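Local coordinates for axin interactor, dorsalization-associated protein (PDB 2QZQ) that binds axin and blocks its homodimerization, thereby inhibiting axin-mediated JNK activation and acting as a ventralizing factor in the zebrafish embryo, at residues G1-R6 with Q52-A57; T14-T19 with R75-L80; E21-K26 with I65-D70; F87-H92 with T100-F105. One frame throughout, in Å; residues are numbered along the deposited sequence.

Contact 1: G1-R6 with Q52-A57; sequences GSLLPR and QDTPVA
S2 lies against D53 and G1 against P55, where the start of the chain passes strand 52-53. The end-to-end directions of 1-4 and 52-55 are 134° apart. S2 N donates to D53 O at 2.8 Å, in the carbonyl plane and on a lone pair. D53 N answers by donating to S2 OG, also at 2.8 Å, so a hydroxyl stands in for a backbone carbonyl. The torsion of S2 (chi1 58°) sets OG between its own backbone N and carbonyl carbon, close to D53 N.

Beyond this pair, Q52 reaches along the segment with its chain extended past CG. Its OE1 accepts L4 N at 2.8 Å in a nearly straight bond (167°), the donor somewhat tilted from the amide carbonyl plane. A water donates to Q52 OE1 and to L4 O, 2.7 Å from each. Q52 NE2 is bound to E72 O. With an alanine at Q52, L4 N and the bridging water would probably lose their shared acceptor, and E72 O this donor.

L3 CD1 meets P55 CD at 3.9 Å, the side chains crossing at about a right angle. L3 CD2 packs by D53 O at 3.4 Å. L3 also touches V69 and V71. The segment ahead of strand 15-24 is thus joined to the short edge strand 52-53 of the C2 fold, inside the part of the protein that probably binds axin.

Contact 2: T14-T19 with R75-L80; sequences TLLTLT and RHLEKL
T14 and E78 are turned to meet in a two-point grip. The T14 torsion (chi1 -47°) puts OG1 beside its own backbone N, so that both groups face the same carboxylate. E78 bends at its second torsion (chi2 85°), which brings that carboxylate round to them. T14 OG1 donates to E78 OE2 at 2.6 Å. T14 N donates to E78 OE1 at 2.9 Å in a more bent bond. Each oxygen uses its syn lone pair, the one on the side of the other oxygen.

The backbone adds a third bond. L77 N donates to T14 O at 2.8 Å, nearly along the C=O axis. A water spans the next step, accepting from L16 N and donating to R75 O.

Apolar side chains fill in beside these bonds. L15 CD2 sits over one face of the H76 ring, 3.5 Å from its centroid and 19° off the normal, a CH-pi contact offset toward the rim. L77 splits its methyls: CD1 lies 4.0 Å from T14 CG2, and CD2 lies 3.8 Å from L16 CB.

R75 braces its own segment: NH1 donates to K79 O, which lies in the guanidinium plane, while NH2 binds L48 O. The bond from L80 N to L77 O belongs to the short 3-10 turn of residues 77-79. This turn docks on the start of strand 15-24. It lies in the crossover from strand 64-72 to strand 85-94, which are not sheet neighbours, within the beta-sandwich of this C2 domain.

Contact 3: E21-K26 with I65-D70; sequences EKIGLK and IHFSVD
I23 and I65 form an antiparallel hydrogen-bonded pair between strands 15-24 and 64-72, which are neighbours in the sheet of the C2 domain. The short strand axes approach to 4.4 Å, with N-to-C directions 151° apart. I23 N donates to I65 O at 2.9 Å, and I65 N returns a bond to I23 O at 3.0 Å. K22 and H66 are the adjoining non-hydrogen-bonded pair. K22 CA also makes a CA-H...O contact with I65 O.

The regular ladder then gives way to a forked bond. E21 O accepts F67 N at 2.9 Å and S68 N at 3.2 Å, both arriving from the same face of its carbonyl plane. Irregular strand pairing surrounds this fork. E21 and K22 both face H145 in a classic beta bulge on the strand's other neighbour, 144-151. S68 and V69 both face I20 in a G1 beta bulge, and S68 has the positive phi usual at this position of such a bulge.

On one face of the sheet, K22 and H66 lie side by side. K22 holds CG between its backbone N and carbonyl carbon (chi1 72°), and its extended chain runs alongside H66, with CD oblique to the ring. Its amine makes a cation-pi contact with Y64.

I23 and I65 turn to the other face. I23 CG2 touches F67 CE2 at 3.8 Å, at the edge of the ring and near its plane. The same methyl lies 4.1 Å from I65 CB. L25 CD1 meets I65 CD1 at 4.3 Å. F90, from strand 85-94, packs against I23, L25 and I65.

Contact 4: F87-H92 with T100-F105; sequences FFEFKH and TSTKCF
The F90 ring has K103 CB at its edge and in its plane, 3.9 Å from F90 CD2. C104 SG stands obliquely to the same ring, 5.3 Å from the centroid, a sulfur-aromatic contact. F105 CD2 meets the edge of the F87 ring, 3.9 Å from F87 CE1. The E89 carboxylate is turned 84° from the F105 ring plane.

The backbones pair antiparallel as a beta hairpin, with axis directions 139° apart. F90 N donates to C104 O, and K103 N donates to F90 O at 2.9 Å. The register then slips by one between F90 and K91, a beta bulge, before H92 and S101 exchange two bonds.

K91 is extended and passes T102, its CE 3.6 Å from T102 OG1. Its CB lies 3.8 Å from T100 CG2, and its NZ is bound to T37 OG1. Shortening K91 to an alanine is likely to cost T37 OG1 this partner and strip the aliphatic chain from beside T102 OG1.

A water joins E89 OE2 to T102 OG1, 2.7 Å from each. E89 OE2 is also bound to T127 OG1. These polar partners probably help a buried carboxylate stay among aromatic rings.

How the contacts relate
All four contacts lie within one C-terminal C2 domain of the longer protein and belong to the continuous antiparallel strand network of its beta-sandwich. Contacts 2 and 3 share strand 15-24, their centres 21 Å apart, and contact 3 is nested inside the loop that contact 2 closes. T19 OG1 and D70 OD1 probably hydrogen-bond between them. Contact 1 crosses both along the chain. It touches contact 3 through L3 on V69 and A57 on I65. Contact 4 comes last in the chain, its centre 13 Å from that of contact 3. F90 meets I23, L25 and I65, while F88 meets L18, so contact 4 packs against strands of contacts 2 and 3 in the interior.

Contact 1: G1-R6 with Q52-A57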
loop_
_atom_site.group_PDB
_atom_site.type_symbol
_atom_site.label_atom_id
_atom_site.label_comp_id
_atom_site.label_asym_id
_atom_site.label_seq_id
_atom_site.Cartn_x
_atom_site.Cartn_y
_atom_site.Cartn_z
ATOM N N GLY A 1 -14.387 -3.450 0.679
ATOM C CA GLY A 1 -13.022 -3.753 1.232
ATOM C C GLY A 1 -12.863 -5.237 1.560
ATOM O O GLY A 1 -13.857 -5.981 1.661
ATOM N N SER A 2 -11.607 -5.678 1.701
ATOM C CA SER A 2 -11.289 -7.059 2.022
ATOM C C SER A 2 -10.110 -7.145 3.008
ATOM O O SER A 2 -9.253 -8.005 2.866
ATOM C CB SER A 2 -11.007 -7.864 0.752
ATOM O OG SER A 2 -9.937 -7.309 -0.014
ATOM N N LEU A 3 -10.098 -6.243 3.989
ATOM C CA LEU A 3 -9.027 -6.163 4.984
ATOM C C LEU A 3 -9.250 -7.281 5.982
ATOM O O LEU A 3 -10.377 -7.496 6.433
ATOM C CB LEU A 3 -9.007 -4.820 5.701
ATOM C CG LEU A 3 -8.668 -3.550 4.898
ATOM C CD1 LEU A 3 -8.518 -2.378 5.837
ATOM C CD2 LEU A 3 -7.394 -3.688 4.017
ATOM N N LEU A 4 -8.179 -8.001 6.296
ATOM C CA LEU A 4 -8.286 -9.213 7.086
ATOM C C LEU A 4 -7.872 -8.928 8.526
ATOM O O LEU A 4 -7.116 -7.995 8.782
ATOM C CB LEU A 4 -7.424 -10.295 6.457
ATOM C CG LEU A 4 -7.897 -10.913 5.146
ATOM C CD1 LEU A 4 -6.749 -11.630 4.486
ATOM C CD2 LEU A 4 -9.067 -11.873 5.377
ATOM N N PRO A 5 -8.374 -9.734 9.482
ATOM C CA PRO A 5 -8.006 -9.495 10.875
ATOM C C PRO A 5 -6.517 -9.806 11.066
ATOM O O PRO A 5 -5.949 -10.581 10.290
ATOM C CB PRO A 5 -8.850 -10.513 11.671
ATOM C CG PRO A 5 -9.747 -11.210 10.679
ATOM C CD PRO A 5 -9.238 -10.916 9.294
ATOM N N ARG A 6 -5.914 -9.193 12.079
ATOM C CA ARG A 6 -4.570 -9.554 12.549
ATOM C C ARG A 6 -4.465 -11.077 12.784
ATOM O O ARG A 6 -5.380 -11.698 13.350
ATOM C CB ARG A 6 -4.243 -8.772 13.827
ATOM C CG ARG A 6 -2.772 -8.850 14.287
ATOM C CD ARG A 6 -2.487 -7.879 15.427
ATOM N NE ARG A 6 -2.870 -6.517 15.067
ATOM C CZ ARG A 6 -3.001 -5.502 15.916
ATOM N NH1 ARG A 6 -2.779 -5.680 17.215
ATOM N NH2 ARG A 6 -3.350 -4.299 15.464
ATOM N N GLN A 52 -5.294 -7.663 -0.135
ATOM C CA GLN A 52 -6.300 -6.979 0.664
ATOM C C GLN A 52 -6.637 -5.585 0.122
ATOM O O GLN A 52 -5.731 -4.788 -0.143
ATOM C CB GLN A 52 -5.827 -6.812 2.098
ATOM C CG GLN A 52 -5.492 -8.105 2.863
ATOM C CD GLN A 52 -4.938 -7.787 4.219
ATOM O OE1 GLN A 52 -5.688 -7.459 5.137
ATOM N NE2 GLN A 52 -3.609 -7.838 4.355
ATOM N N ASP A 53 -7.935 -5.290 -0.017
ATOM C CA ASP A 53 -8.390 -3.964 -0.464
ATOM C C ASP A 53 -8.875 -3.129 0.696
ATOM O O ASP A 53 -9.697 -3.595 1.498
ATOM C CB ASP A 53 -9.541 -4.086 -1.476
ATOM C CG ASP A 53 -9.110 -4.618 -2.810
ATOM O OD1 ASP A 53 -7.886 -4.774 -3.078
ATOM O OD2 ASP A 53 -10.020 -4.874 -3.635
ATOM N N THR A 54 -8.420 -1.886 0.800
ATOM C CA THR A 54 -9.055 -0.995 1.761
ATOM C C THR A 54 -10.502 -0.766 1.300
ATOM O O THR A 54 -10.829 -0.973 0.109
ATOM C CB THR A 54 -8.381 0.391 1.954
ATOM O OG1 THR A 54 -8.621 1.228 0.812
ATOM C CG2 THR A 54 -6.844 0.293 2.271
ATOM N N PRO A 55 -11.376 -0.378 2.245
ATOM C CA PRO A 55 -12.634 0.227 1.815
ATOM C C PRO A 55 -12.327 1.491 1.030
ATOM O O PRO A 55 -11.208 2.039 1.119
ATOM C CB PRO A 55 -13.301 0.646 3.120
ATOM C CG PRO A 55 -12.652 -0.194 4.198
ATOM C CD PRO A 55 -11.257 -0.483 3.714
ATOM N N VAL A 56 -13.324 1.966 0.286
ATOM C CA VAL A 56 -13.239 3.255 -0.397
ATOM C C VAL A 56 -13.094 4.415 0.591
ATOM O O VAL A 56 -13.784 4.490 1.616
ATOM C CB VAL A 56 -14.446 3.453 -1.365
ATOM C CG1 VAL A 56 -14.606 4.915 -1.804
ATOM C CG2 VAL A 56 -14.261 2.572 -2.569
ATOM N N ALA A 57 -12.172 5.314 0.285
ATOM C CA ALA A 57 -11.923 6.471 1.115
ATOM C C ALA A 57 -12.832 7.614 0.656
ATOM O O ALA A 57 -12.975 7.860 -0.553
ATOM C CB ALA A 57 -10.450 6.887 1.023
HETATM O O HOH W 1 -5.971 -5.965 7.397
#

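Contact 2: T14-T19 with R75-L80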
loop_
_atom_site.group_PDB
_atom_site.type_symbol
_atom_site.label_atom_id
_atom_site.label_comp_id
_atom_site.label_asym_id
_atom_site.label_seq_id
_atom_site.Cartn_x
_atom_site.Cartn_y
_atom_site.Cartn_z
ATOM N N THR A 14 6.901 -11.790 14.943
ATOM C CA THR A 14 6.496 -10.380 14.890
ATOM C C THR A 14 5.431 -10.173 13.811
ATOM O O THR A 14 5.547 -10.714 12.724
ATOM C CB THR A 14 7.702 -9.465 14.572
ATOM O OG1 THR A 14 8.822 -9.821 15.412
ATOM C CG2 THR A 14 7.322 -8.007 14.788
ATOM N N LEU A 15 4.408 -9.395 14.144
ATOM C CA LEU A 15 3.343 -9.048 13.193
ATOM C C LEU A 15 3.347 -7.558 12.921
ATOM O O LEU A 15 3.565 -6.735 13.827
ATOM C CB LEU A 15 1.963 -9.491 13.706
ATOM C CG LEU A 15 1.665 -10.989 13.731
ATOM C CD1 LEU A 15 0.379 -11.227 14.553
ATOM C CD2 LEU A 15 1.570 -11.628 12.322
ATOM N N LEU A 16 3.097 -7.211 11.659
ATOM C CA LEU A 16 3.169 -5.829 11.242
ATOM C C LEU A 16 1.782 -5.306 10.910
ATOM O O LEU A 16 1.015 -5.973 10.211
ATOM C CB LEU A 16 4.117 -5.692 10.036
ATOM C CG LEU A 16 4.220 -4.330 9.316
ATOM C CD1 LEU A 16 4.865 -3.266 10.184
ATOM C CD2 LEU A 16 4.949 -4.483 7.996
ATOM N N THR A 17 1.471 -4.148 11.488
ATOM C CA THR A 17 0.337 -3.325 11.100
ATOM C C THR A 17 0.834 -2.099 10.356
ATOM O O THR A 17 1.723 -1.383 10.834
ATOM C CB THR A 17 -0.491 -2.867 12.303
ATOM O OG1 THR A 17 -0.821 -4.021 13.094
ATOM C CG2 THR A 17 -1.824 -2.157 11.833
ATOM N N LEU A 18 0.272 -1.872 9.172
ATOM C CA LEU A 18 0.544 -0.627 8.453
ATOM C C LEU A 18 -0.697 0.231 8.452
ATOM O O LEU A 18 -1.744 -0.186 7.909
ATOM C CB LEU A 18 0.991 -0.914 7.021
ATOM C CG LEU A 18 2.281 -1.716 6.882
ATOM C CD1 LEU A 18 2.492 -2.189 5.445
ATOM C CD2 LEU A 18 3.465 -0.925 7.414
ATOM N N THR A 19 -0.604 1.401 9.083
ATOM C CA THR A 19 -1.688 2.362 9.059
ATOM C C THR A 19 -1.511 3.188 7.804
ATOM O O THR A 19 -0.492 3.830 7.622
ATOM C CB THR A 19 -1.620 3.315 10.281
ATOM O OG1 THR A 19 -1.616 2.534 11.485
ATOM C CG2 THR A 19 -2.807 4.302 10.302
ATOM N N ARG A 75 1.396 -12.347 7.383
ATOM C CA ARG A 75 2.423 -13.331 7.704
ATOM C C ARG A 75 3.344 -12.752 8.763
ATOM O O ARG A 75 3.722 -11.579 8.701
ATOM C CB ARG A 75 3.226 -13.770 6.468
ATOM C CG ARG A 75 3.899 -15.132 6.656
ATOM C CD ARG A 75 4.931 -15.461 5.554
ATOM N NE ARG A 75 4.283 -15.919 4.324
ATOM C CZ ARG A 75 4.905 -16.512 3.306
ATOM N NH1 ARG A 75 6.211 -16.745 3.352
ATOM N NH2 ARG A 75 4.213 -16.880 2.232
ATOM N N HIS A 76 3.706 -13.583 9.733
ATOM C CA HIS A 76 4.751 -13.201 10.698
ATOM C C HIS A 76 6.027 -12.822 9.955
ATOM O O HIS A 76 6.464 -13.520 9.041
ATOM C CB HIS A 76 4.973 -14.322 11.741
ATOM C CG HIS A 76 3.756 -14.600 12.570
ATOM N ND1 HIS A 76 2.766 -15.470 12.166
ATOM C CD2 HIS A 76 3.347 -14.087 13.753
ATOM C CE1 HIS A 76 1.806 -15.494 13.076
ATOM N NE2 HIS A 76 2.132 -14.660 14.048
ATOM N N LEU A 77 6.600 -11.682 10.321
ATOM C CA LEU A 77 7.730 -11.097 9.569
ATOM C C LEU A 77 8.906 -12.044 9.353
ATOM O O LEU A 77 9.463 -12.085 8.267
ATOM C CB LEU A 77 8.209 -9.788 10.212
ATOM C CG LEU A 77 7.235 -8.615 10.263
ATOM C CD1 LEU A 77 7.888 -7.396 10.900
ATOM C CD2 LEU A 77 6.670 -8.305 8.857
ATOM N N GLU A 78 9.258 -12.829 10.379
ATOM C CA GLU A 78 10.408 -13.745 10.315
ATOM C C GLU A 78 10.231 -14.875 9.298
ATOM O O GLU A 78 11.206 -15.548 8.915
ATOM C CB GLU A 78 10.726 -14.300 11.722
ATOM C CG GLU A 78 11.140 -13.228 12.743
ATOM C CD GLU A 78 9.964 -12.556 13.420
ATOM O OE1 GLU A 78 8.819 -12.890 13.069
ATOM O OE2 GLU A 78 10.162 -11.704 14.314
ATOM N N LYS A 79 8.995 -15.054 8.824
ATOM C CA LYS A 79 8.666 -16.098 7.845
ATOM C C LYS A 79 8.612 -15.610 6.399
ATOM O O LYS A 79 8.472 -16.421 5.451
ATOM C CB LYS A 79 7.348 -16.770 8.217
ATOM C CG LYS A 79 7.406 -17.547 9.511
ATOM C CD LYS A 79 6.026 -18.034 9.892
ATOM C CE LYS A 79 5.980 -18.562 11.312
ATOM N NZ LYS A 79 4.566 -18.650 11.746
ATOM N N LEU A 80 8.723 -14.293 6.222
ATOM C CA LEU A 80 8.828 -13.695 4.895
ATOM C C LEU A 80 10.234 -13.880 4.316
ATOM O O LEU A 80 11.238 -13.738 5.047
ATOM C CB LEU A 80 8.401 -12.208 4.929
ATOM C CG LEU A 80 6.886 -11.956 5.077
ATOM C CD1 LEU A 80 6.588 -10.531 5.490
ATOM C CD2 LEU A 80 6.092 -12.319 3.795
HETATM O O HOH W 2 2.723 -9.225 9.745
#

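Contact 3: E21-K26 with I65-D70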
loop_
_atom_site.group_PDB
_atom_site.type_symbol
_atom_site.label_atom_id
_atom_site.label_comp_id
_atom_site.label_asym_id
_atom_site.label_seq_id
_atom_site.Cartn_x
_atom_site.Cartn_y
_atom_site.Cartn_z
ATOM N N GLU A 21 -2.313 6.347 6.329
ATOM C CA GLU A 21 -2.805 7.618 6.830
ATOM C C GLU A 21 -3.453 8.380 5.700
ATOM O O GLU A 21 -4.630 8.681 5.750
ATOM C CB GLU A 21 -1.678 8.421 7.484
ATOM C CG GLU A 21 -1.064 7.630 8.657
ATOM C CD GLU A 21 0.092 8.334 9.366
ATOM O OE1 GLU A 21 0.727 9.224 8.772
ATOM O OE2 GLU A 21 0.365 7.968 10.532
ATOM N N LYS A 22 -2.668 8.689 4.676
ATOM C CA LYS A 22 -3.172 9.480 3.568
ATOM C C LYS A 22 -2.254 9.275 2.372
ATOM O O LYS A 22 -1.144 8.770 2.524
ATOM C CB LYS A 22 -3.243 10.952 3.945
ATOM C CG LYS A 22 -1.906 11.652 4.057
ATOM C CD LYS A 22 -2.058 13.034 4.651
ATOM C CE LYS A 22 -0.685 13.605 4.998
ATOM N NZ LYS A 22 -0.779 15.009 5.471
ATOM N N ILE A 23 -2.743 9.657 1.196
ATOM C CA ILE A 23 -1.928 9.652 0.001
ATOM C C ILE A 23 -2.029 11.015 -0.677
ATOM O O ILE A 23 -3.136 11.548 -0.883
ATOM C CB ILE A 23 -2.268 8.462 -0.957
ATOM C CG1 ILE A 23 -1.277 8.416 -2.145
ATOM C CG2 ILE A 23 -3.704 8.513 -1.457
ATOM C CD1 ILE A 23 -1.518 7.192 -3.076
ATOM N N GLY A 24 -0.866 11.581 -0.986
ATOM C CA GLY A 24 -0.756 12.813 -1.753
ATOM C C GLY A 24 -0.755 12.518 -3.238
ATOM O O GLY A 24 0.002 11.647 -3.722
ATOM N N LEU A 25 -1.607 13.235 -3.962
ATOM C CA LEU A 25 -1.688 13.125 -5.417
ATOM C C LEU A 25 -2.047 14.506 -5.973
ATOM O O LEU A 25 -2.851 15.233 -5.385
ATOM C CB LEU A 25 -2.744 12.075 -5.821
ATOM C CG LEU A 25 -2.566 10.605 -5.397
ATOM C CD1 LEU A 25 -3.879 9.789 -5.550
ATOM C CD2 LEU A 25 -1.468 9.919 -6.170
ATOM N N LYS A 26 -1.434 14.898 -7.083
ATOM C CA LYS A 26 -1.686 16.235 -7.624
ATOM C C LYS A 26 -3.187 16.411 -7.905
ATOM O O LYS A 26 -3.731 17.488 -7.773
ATOM C CB LYS A 26 -0.891 16.454 -8.921
ATOM C CG LYS A 26 0.591 16.756 -8.720
ATOM C CD LYS A 26 1.487 16.037 -9.754
ATOM C CE LYS A 26 1.816 16.881 -10.979
ATOM N NZ LYS A 26 3.224 16.565 -11.453
ATOM N N ILE A 65 -5.955 12.285 -0.179
ATOM C CA ILE A 65 -7.064 11.443 0.200
ATOM C C ILE A 65 -6.653 10.820 1.514
ATOM O O ILE A 65 -5.603 10.178 1.603
ATOM C CB ILE A 65 -7.345 10.374 -0.872
ATOM C CG1 ILE A 65 -7.921 11.057 -2.115
ATOM C CG2 ILE A 65 -8.334 9.300 -0.370
ATOM C CD1 ILE A 65 -7.538 10.363 -3.389
ATOM N N HIS A 66 -7.480 11.039 2.536
ATOM C CA HIS A 66 -7.254 10.479 3.870
ATOM C C HIS A 66 -7.952 9.127 4.009
ATOM O O HIS A 66 -9.122 8.985 3.643
ATOM C CB HIS A 66 -7.702 11.480 4.945
ATOM C CG HIS A 66 -6.943 12.769 4.884
ATOM N ND1 HIS A 66 -7.285 13.796 4.036
ATOM C CD2 HIS A 66 -5.810 13.156 5.503
ATOM C CE1 HIS A 66 -6.401 14.770 4.141
ATOM N NE2 HIS A 66 -5.493 14.402 5.024
ATOM N N PHE A 67 -7.202 8.136 4.498
ATOM C CA PHE A 67 -7.659 6.772 4.670
ATOM C C PHE A 67 -7.846 6.443 6.146
ATOM O O PHE A 67 -8.931 5.972 6.548
ATOM C CB PHE A 67 -6.648 5.776 4.064
ATOM C CG PHE A 67 -6.788 5.595 2.571
ATOM C CD1 PHE A 67 -7.530 4.534 2.044
ATOM C CD2 PHE A 67 -6.214 6.518 1.691
ATOM C CE1 PHE A 67 -7.670 4.391 0.652
ATOM C CE2 PHE A 67 -6.359 6.390 0.301
ATOM C CZ PHE A 67 -7.087 5.325 -0.223
ATOM N N SER A 68 -6.786 6.696 6.936
ATOM C CA SER A 68 -6.750 6.382 8.371
ATOM C C SER A 68 -7.291 4.987 8.637
ATOM O O SER A 68 -8.265 4.820 9.368
ATOM C CB SER A 68 -7.542 7.419 9.177
ATOM O OG SER A 68 -7.134 8.735 8.860
ATOM N N VAL A 69 -6.661 3.990 8.026
ATOM C CA VAL A 69 -7.071 2.610 8.174
ATOM C C VAL A 69 -5.859 1.707 8.393
ATOM O O VAL A 69 -4.807 1.906 7.774
ATOM C CB VAL A 69 -7.908 2.146 6.954
ATOM C CG1 VAL A 69 -7.044 2.037 5.677
ATOM C CG2 VAL A 69 -8.635 0.836 7.260
ATOM N N ASP A 70 -6.007 0.721 9.284
ATOM C CA ASP A 70 -4.944 -0.255 9.552
ATOM C C ASP A 70 -5.044 -1.445 8.619
ATOM O O ASP A 70 -6.127 -2.000 8.409
ATOM C CB ASP A 70 -4.997 -0.772 10.996
ATOM C CG ASP A 70 -4.652 0.280 12.020
ATOM O OD1 ASP A 70 -4.145 1.382 11.666
ATOM O OD2 ASP A 70 -4.892 -0.020 13.219
#

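Contact 4: F87-H92 with T100-F105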
loop_
_atom_site.group_PDB
_atom_site.type_symbol
_atom_site.label_atom_id
_atom_site.label_comp_id
_atom_site.label_asym_id
_atom_site.label_seq_id
_atom_site.Cartn_x
_atom_site.Cartn_y
_atom_site.Cartn_z
ATOM N N PHE A 87 3.416 -4.049 -1.511
ATOM C CA PHE A 87 2.927 -3.097 -2.517
ATOM C C PHE A 87 1.644 -2.424 -2.074
ATOM O O PHE A 87 0.833 -3.030 -1.388
ATOM C CB PHE A 87 2.645 -3.846 -3.819
ATOM C CG PHE A 87 3.862 -4.083 -4.633
ATOM C CD1 PHE A 87 4.187 -3.217 -5.663
ATOM C CD2 PHE A 87 4.697 -5.163 -4.361
ATOM C CE1 PHE A 87 5.384 -3.430 -6.432
ATOM C CE2 PHE A 87 5.865 -5.377 -5.104
ATOM C CZ PHE A 87 6.200 -4.504 -6.139
ATOM N N PHE A 88 1.478 -1.160 -2.474
ATOM C CA PHE A 88 0.303 -0.369 -2.205
ATOM C C PHE A 88 -0.062 0.194 -3.562
ATOM O O PHE A 88 0.728 0.949 -4.129
ATOM C CB PHE A 88 0.618 0.788 -1.242
ATOM C CG PHE A 88 1.309 0.336 0.005
ATOM C CD1 PHE A 88 0.587 0.039 1.146
ATOM C CD2 PHE A 88 2.691 0.130 0.003
ATOM C CE1 PHE A 88 1.243 -0.432 2.308
ATOM C CE2 PHE A 88 3.334 -0.322 1.141
ATOM C CZ PHE A 88 2.609 -0.624 2.282
ATOM N N GLU A 89 -1.190 -0.260 -4.099
ATOM C CA GLU A 89 -1.669 0.191 -5.421
ATOM C C GLU A 89 -2.895 1.046 -5.199
ATOM O O GLU A 89 -3.853 0.574 -4.616
ATOM C CB GLU A 89 -2.060 -0.991 -6.288
ATOM C CG GLU A 89 -0.892 -1.880 -6.698
ATOM C CD GLU A 89 -1.364 -3.061 -7.507
ATOM O OE1 GLU A 89 -1.887 -4.020 -6.896
ATOM O OE2 GLU A 89 -1.230 -3.007 -8.741
ATOM N N PHE A 90 -2.841 2.288 -5.671
ATOM C CA PHE A 90 -3.940 3.216 -5.544
ATOM C C PHE A 90 -4.843 3.046 -6.758
ATOM O O PHE A 90 -4.397 3.162 -7.901
ATOM C CB PHE A 90 -3.428 4.637 -5.452
ATOM C CG PHE A 90 -4.520 5.676 -5.394
ATOM C CD1 PHE A 90 -5.014 6.105 -4.183
ATOM C CD2 PHE A 90 -5.056 6.204 -6.579
ATOM C CE1 PHE A 90 -6.034 7.074 -4.146
ATOM C CE2 PHE A 90 -6.048 7.143 -6.556
ATOM C CZ PHE A 90 -6.542 7.593 -5.330
ATOM N N LYS A 91 -6.108 2.721 -6.478
ATOM C CA LYS A 91 -7.091 2.437 -7.520
ATOM C C LYS A 91 -8.275 3.379 -7.405
ATOM O O LYS A 91 -8.609 3.849 -6.315
ATOM C CB LYS A 91 -7.538 0.994 -7.396
ATOM C CG LYS A 91 -6.401 -0.019 -7.750
ATOM C CD LYS A 91 -6.864 -1.432 -7.599
ATOM C CE LYS A 91 -5.730 -2.416 -7.752
ATOM N NZ LYS A 91 -6.216 -3.792 -7.412
ATOM N N HIS A 92 -8.926 3.642 -8.541
ATOM C CA HIS A 92 -10.014 4.600 -8.588
ATOM C C HIS A 92 -10.875 4.308 -9.824
ATOM O O HIS A 92 -10.435 3.623 -10.780
ATOM C CB HIS A 92 -9.503 6.062 -8.534
ATOM C CG HIS A 92 -8.737 6.493 -9.755
ATOM N ND1 HIS A 92 -7.563 5.888 -10.160
ATOM C CD2 HIS A 92 -8.994 7.452 -10.673
ATOM C CE1 HIS A 92 -7.136 6.455 -11.273
ATOM N NE2 HIS A 92 -7.981 7.413 -11.600
ATOM N N THR A 100 -12.487 0.363 -12.996
ATOM C CA THR A 100 -11.448 0.704 -12.020
ATOM C C THR A 100 -10.053 0.580 -12.620
ATOM O O THR A 100 -9.738 -0.406 -13.288
ATOM C CB THR A 100 -11.551 -0.223 -10.820
ATOM O OG1 THR A 100 -12.809 0.006 -10.189
ATOM C CG2 THR A 100 -10.389 0.047 -9.779
ATOM N N SER A 101 -9.227 1.594 -12.375
ATOM C CA SER A 101 -7.900 1.688 -12.960
ATOM C C SER A 101 -6.927 1.793 -11.779
ATOM O O SER A 101 -7.259 2.365 -10.749
ATOM C CB SER A 101 -7.814 2.941 -13.834
ATOM O OG SER A 101 -6.486 3.226 -14.309
ATOM N N THR A 102 -5.761 1.183 -11.932
ATOM C CA THR A 102 -4.640 1.417 -11.033
ATOM C C THR A 102 -3.938 2.663 -11.558
ATOM O O THR A 102 -3.540 2.709 -12.709
ATOM C CB THR A 102 -3.653 0.257 -11.064
ATOM O OG1 THR A 102 -4.335 -0.948 -10.719
ATOM C CG2 THR A 102 -2.537 0.502 -10.065
ATOM N N LYS A 103 -3.834 3.689 -10.727
ATOM C CA LYS A 103 -3.211 4.942 -11.118
ATOM C C LYS A 103 -1.714 4.878 -10.879
ATOM O O LYS A 103 -0.900 5.329 -11.690
ATOM C CB LYS A 103 -3.781 6.046 -10.234
ATOM C CG LYS A 103 -3.286 7.463 -10.550
ATOM C CD LYS A 103 -4.120 8.433 -9.694
ATOM C CE LYS A 103 -3.791 9.855 -9.988
ATOM N NZ LYS A 103 -4.388 10.203 -11.314
ATOM N N CYS A 104 -1.346 4.331 -9.730
ATOM C CA CYS A 104 0.054 4.387 -9.307
ATOM C C CYS A 104 0.251 3.403 -8.179
ATOM O O CYS A 104 -0.714 2.841 -7.656
ATOM C CB CYS A 104 0.404 5.819 -8.867
ATOM S SG CYS A 104 -0.681 6.465 -7.524
ATOM N N PHE A 105 1.511 3.167 -7.825
ATOM C CA PHE A 105 1.830 2.246 -6.753
ATOM C C PHE A 105 3.063 2.693 -5.951
ATOM O O PHE A 105 3.886 3.517 -6.392
ATOM C CB PHE A 105 2.036 0.831 -7.296
ATOM C CG PHE A 105 3.289 0.682 -8.158
ATOM C CD1 PHE A 105 3.290 1.083 -9.487
ATOM C CD2 PHE A 105 4.458 0.157 -7.616
ATOM C CE1 PHE A 105 4.428 0.934 -10.279
ATOM C CE2 PHE A 105 5.624 -0.002 -8.397
ATOM C CZ PHE A 105 5.615 0.392 -9.722
HETATM O O HOH W 3 -2.816 -3.176 -10.891
#